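Local structure of hydratase ChsH1 (Mycobacterium tuberculosis, 4W78) at residues 59-64 against 110-115. The protein works with its partner ChsH2 in cholesterol side-chain degradation, hydrating the steroid enoyl-CoA 3-OPDC-CoA to 17-HOPC-CoA. Numbering follows the deposited sequence.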
ATOM      1  N   GLY A  59      -8.555 -19.888  14.642  1.00 26.23           N
ATOM      2  CA  GLY A  59      -7.458 -18.979  14.936  1.00 24.80           C
ATOM      3  C   GLY A  59      -7.799 -17.686  14.236  1.00 21.05           C
ATOM      4  O   GLY A  59      -8.937 -17.529  13.788  1.00 20.58           O
ATOM      5  N   ILE A  60      -6.841 -16.763  14.142  1.00 17.24           N
ATOM      6  CA  ILE A  60      -7.068 -15.500  13.443  1.00 15.68           C
ATOM      7  C   ILE A  60      -7.656 -15.778  12.067  1.00 18.76           C
ATOM      8  O   ILE A  60      -7.229 -16.705  11.384  1.00 18.13           O
ATOM      9  CB  ILE A  60      -5.753 -14.698  13.282  1.00 16.82           C
ATOM     10  CG1 ILE A  60      -5.377 -14.034  14.612  1.00 19.39           C
ATOM     11  CG2 ILE A  60      -5.885 -13.635  12.188  1.00 17.66           C
ATOM     12  CD1 ILE A  60      -3.948 -13.500  14.649  1.00 21.16           C
ATOM     13  N   VAL A  61      -8.660 -14.997  11.675  1.00 16.02           N
ATOM     14  CA  VAL A  61      -9.241 -15.139  10.350  1.00 15.95           C
ATOM     15  C   VAL A  61      -9.065 -13.850   9.553  1.00 14.29           C
ATOM     16  O   VAL A  61      -8.875 -12.770  10.122  1.00 14.74           O
ATOM     17  CB  VAL A  61     -10.743 -15.507  10.416  1.00 17.41           C
ATOM     18  CG1 VAL A  61     -10.921 -16.962  10.822  1.00 17.98           C
ATOM     19  CG2 VAL A  61     -11.489 -14.581  11.380  1.00 17.98           C
ATOM     20  N   ALA A  62      -9.108 -13.962   8.228  1.00 13.58           N
ATOM     21  CA  ALA A  62      -9.081 -12.784   7.376  1.00 12.92           C
ATOM     22  C   ALA A  62     -10.451 -12.100   7.351  1.00 10.51           C
ATOM     23  O   ALA A  62     -11.477 -12.762   7.376  1.00 13.72           O
ATOM     24  CB  ALA A  62      -8.676 -13.187   5.948  1.00 14.54           C
ATOM     25  N   PRO A  63     -10.470 -10.768   7.252  1.00 10.42           N
ATOM     26  CA  PRO A  63     -11.758 -10.100   7.018  1.00 11.79           C
ATOM     27  C   PRO A  63     -12.394 -10.611   5.725  1.00 10.43           C
ATOM     28  O   PRO A  63     -11.713 -10.698   4.708  1.00 11.10           O
ATOM     29  CB  PRO A  63     -11.372  -8.622   6.859  1.00 11.46           C
ATOM     30  CG  PRO A  63     -10.018  -8.492   7.498  1.00 12.07           C
ATOM     31  CD  PRO A  63      -9.340  -9.825   7.345  1.00 11.75           C
ATOM     32  N   PRO A  64     -13.692 -10.959   5.754  1.00 12.41           N
ATOM     33  CA  PRO A  64     -14.329 -11.478   4.537  1.00 11.73           C
ATOM     34  C   PRO A  64     -14.184 -10.516   3.364  1.00 11.31           C
ATOM     35  O   PRO A  64     -13.925 -10.951   2.233  1.00 11.16           O
ATOM     36  CB  PRO A  64     -15.792 -11.614   4.947  1.00 12.78           C
ATOM     37  CG  PRO A  64     -15.706 -11.922   6.424  1.00 16.13           C
ATOM     38  CD  PRO A  64     -14.561 -11.091   6.941  1.00 14.33           C
ATOM     39  N   HIS A 110     -18.593 -17.830   1.727  1.00 14.82           N
ATOM     40  CA  HIS A 110     -19.067 -19.135   2.189  1.00 17.89           C
ATOM     41  C   HIS A 110     -18.515 -19.499   3.564  1.00 18.06           C
ATOM     42  O   HIS A 110     -19.198 -20.149   4.362  1.00 20.64           O
ATOM     43  CB  HIS A 110     -18.752 -20.222   1.169  1.00 20.81           C
ATOM     44  CG  HIS A 110     -19.337 -19.960  -0.183  1.00 24.60           C
ATOM     45  ND1 HIS A 110     -20.673 -19.682  -0.373  1.00 30.55           N
ATOM     46  CD2 HIS A 110     -18.767 -19.930  -1.412  1.00 26.29           C
ATOM     47  CE1 HIS A 110     -20.901 -19.488  -1.661  1.00 29.10           C
ATOM     48  NE2 HIS A 110     -19.761 -19.635  -2.313  1.00 29.04           N
ATOM     49  N   ARG A 111     -17.278 -19.088   3.822  1.00 16.79           N
ATOM     50  CA  ARG A 111     -16.647 -19.232   5.130  1.00 17.81           C
ATOM     51  C   ARG A 111     -15.537 -18.204   5.259  1.00 17.41           C
ATOM     52  O   ARG A 111     -15.182 -17.530   4.281  1.00 17.01           O
ATOM     53  CB  ARG A 111     -16.067 -20.643   5.323  1.00 20.58           C
ATOM     54  CG  ARG A 111     -14.918 -21.011   4.380  1.00 19.28           C
ATOM     55  CD  ARG A 111     -14.191 -22.230   4.929  1.00 20.53           C
ATOM     56  NE  ARG A 111     -13.176 -22.758   4.021  1.00 22.62           N
ATOM     57  CZ  ARG A 111     -11.894 -22.411   4.041  1.00 19.50           C
ATOM     58  NH1 ARG A 111     -11.449 -21.502   4.900  1.00 18.47           N
ATOM     59  NH2 ARG A 111     -11.054 -22.970   3.177  1.00 18.57           N
ATOM     60  N   TYR A 112     -14.989 -18.089   6.465  1.00 15.50           N
ATOM     61  CA  TYR A 112     -13.850 -17.228   6.733  1.00 14.09           C
ATOM     62  C   TYR A 112     -12.560 -17.960   6.359  1.00 15.79           C
ATOM     63  O   TYR A 112     -12.454 -19.186   6.522  1.00 18.58           O
ATOM     64  CB  TYR A 112     -13.823 -16.834   8.223  1.00 16.90           C
ATOM     65  CG  TYR A 112     -14.792 -15.723   8.585  1.00 16.73           C
ATOM     66  CD1 TYR A 112     -16.167 -15.880   8.409  1.00 19.87           C
ATOM     67  CD2 TYR A 112     -14.335 -14.527   9.109  1.00 14.77           C
ATOM     68  CE1 TYR A 112     -17.054 -14.857   8.730  1.00 18.58           C
ATOM     69  CE2 TYR A 112     -15.205 -13.508   9.452  1.00 15.24           C
ATOM     70  CZ  TYR A 112     -16.562 -13.671   9.251  1.00 17.23           C
ATOM     71  OH  TYR A 112     -17.419 -12.645   9.578  1.00 17.30           O
ATOM     72  N   LEU A 113     -11.589 -17.213   5.844  1.00 14.53           N
ATOM     73  CA  LEU A 113     -10.291 -17.784   5.471  1.00 14.04           C
ATOM     74  C   LEU A 113      -9.235 -17.619   6.557  1.00 13.85           C
ATOM     75  O   LEU A 113      -9.259 -16.661   7.338  1.00 14.81           O
ATOM     76  CB  LEU A 113      -9.786 -17.136   4.184  1.00 12.54           C
ATOM     77  CG  LEU A 113     -10.774 -17.165   3.025  1.00 16.86           C
ATOM     78  CD1 LEU A 113     -10.143 -16.458   1.836  1.00 16.78           C
ATOM     79  CD2 LEU A 113     -11.176 -18.606   2.682  1.00 20.36           C
ATOM     80  N   LEU A 114      -8.287 -18.549   6.586  1.00 15.87           N
ATOM     81  CA  LEU A 114      -7.196 -18.522   7.551  1.00 15.45           C
ATOM     82  C   LEU A 114      -5.875 -18.132   6.891  1.00 14.13           C
ATOM     83  O   LEU A 114      -5.624 -18.502   5.746  1.00 14.88           O
ATOM     84  CB  LEU A 114      -7.034 -19.912   8.171  1.00 18.40           C
ATOM     85  CG  LEU A 114      -8.262 -20.486   8.875  1.00 22.93           C
ATOM     86  CD1 LEU A 114      -8.076 -21.988   9.098  1.00 23.76           C
ATOM     87  CD2 LEU A 114      -8.454 -19.775  10.209  1.00 25.58           C
ATOM     88  N   PRO A 115      -5.024 -17.373   7.603  1.00 14.49           N
ATOM     89  CA  PRO A 115      -3.660 -17.165   7.112  1.00 14.98           C
ATOM     90  C   PRO A 115      -3.009 -18.483   6.678  1.00 16.13           C
ATOM     91  O   PRO A 115      -3.149 -19.500   7.369  1.00 18.24           O
ATOM     92  CB  PRO A 115      -2.944 -16.567   8.323  1.00 18.66           C
ATOM     93  CG  PRO A 115      -4.034 -15.790   9.022  1.00 19.41           C
ATOM     94  CD  PRO A 115      -5.287 -16.625   8.849  1.00 17.44           C
TER
HETATM   95  O   HOH W   1     -12.324 -14.556   5.364  1.00 15.12           O
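Pro64 lays its CG over one face of the Tyr112 ring, a CH-pi contact 3.7 Å from the ring centroid and displaced toward the phenolic rim, so that Pro64 CG lies 3.4 Å from Tyr112 CZ. Val61 comes in obliquely near the base of the ring, its CG2 3.6 Å from Tyr112 CD2, and Ala62 O approaches that carbon obliquely too, at 3.8 Å; the His57 ring meets that of Tyr112, planes about 40° apart. With Tyr112 CG anti to its own carbonyl carbon (chi1 -79°), the ring reaches past Val61 to Pro64, and its hydroxyl hydrogen-bonds to the backbone N of Ile73 in the ChsH2 chain.

The backbones illustrate how two irregular loops can pair without forming a sheet. A single direct hydrogen bond, nearly straight at 170°, runs from Ala62 N to Leu113 O, 2.8 Å away; Val61 CA adds a weaker C-H contact to the same oxygen. The same residue pair is joined again through a water, donating to Ala62 O and accepting from Leu113 N. Leu114 CD2 packs 3.8 Å from Val61 CG1, while Pro115 CD abuts Ile60 O at 3.2 Å. Arg111 NH1 bonds to Tyr112 O and Glu117, while NE forms a salt bridge with Glu153, linking the loop to strand 153-165.

In this HotDog-fold subunit, the contact joins the loop before helix 67-70 to the connection between strands 99-109 and 119-134. Helix 29-39 meets Ile60, Ala62 and Pro63, helix 67-70 packs on Ala62 and Leu113, and Val155 of strand 153-165 touches Arg111 and Leu113.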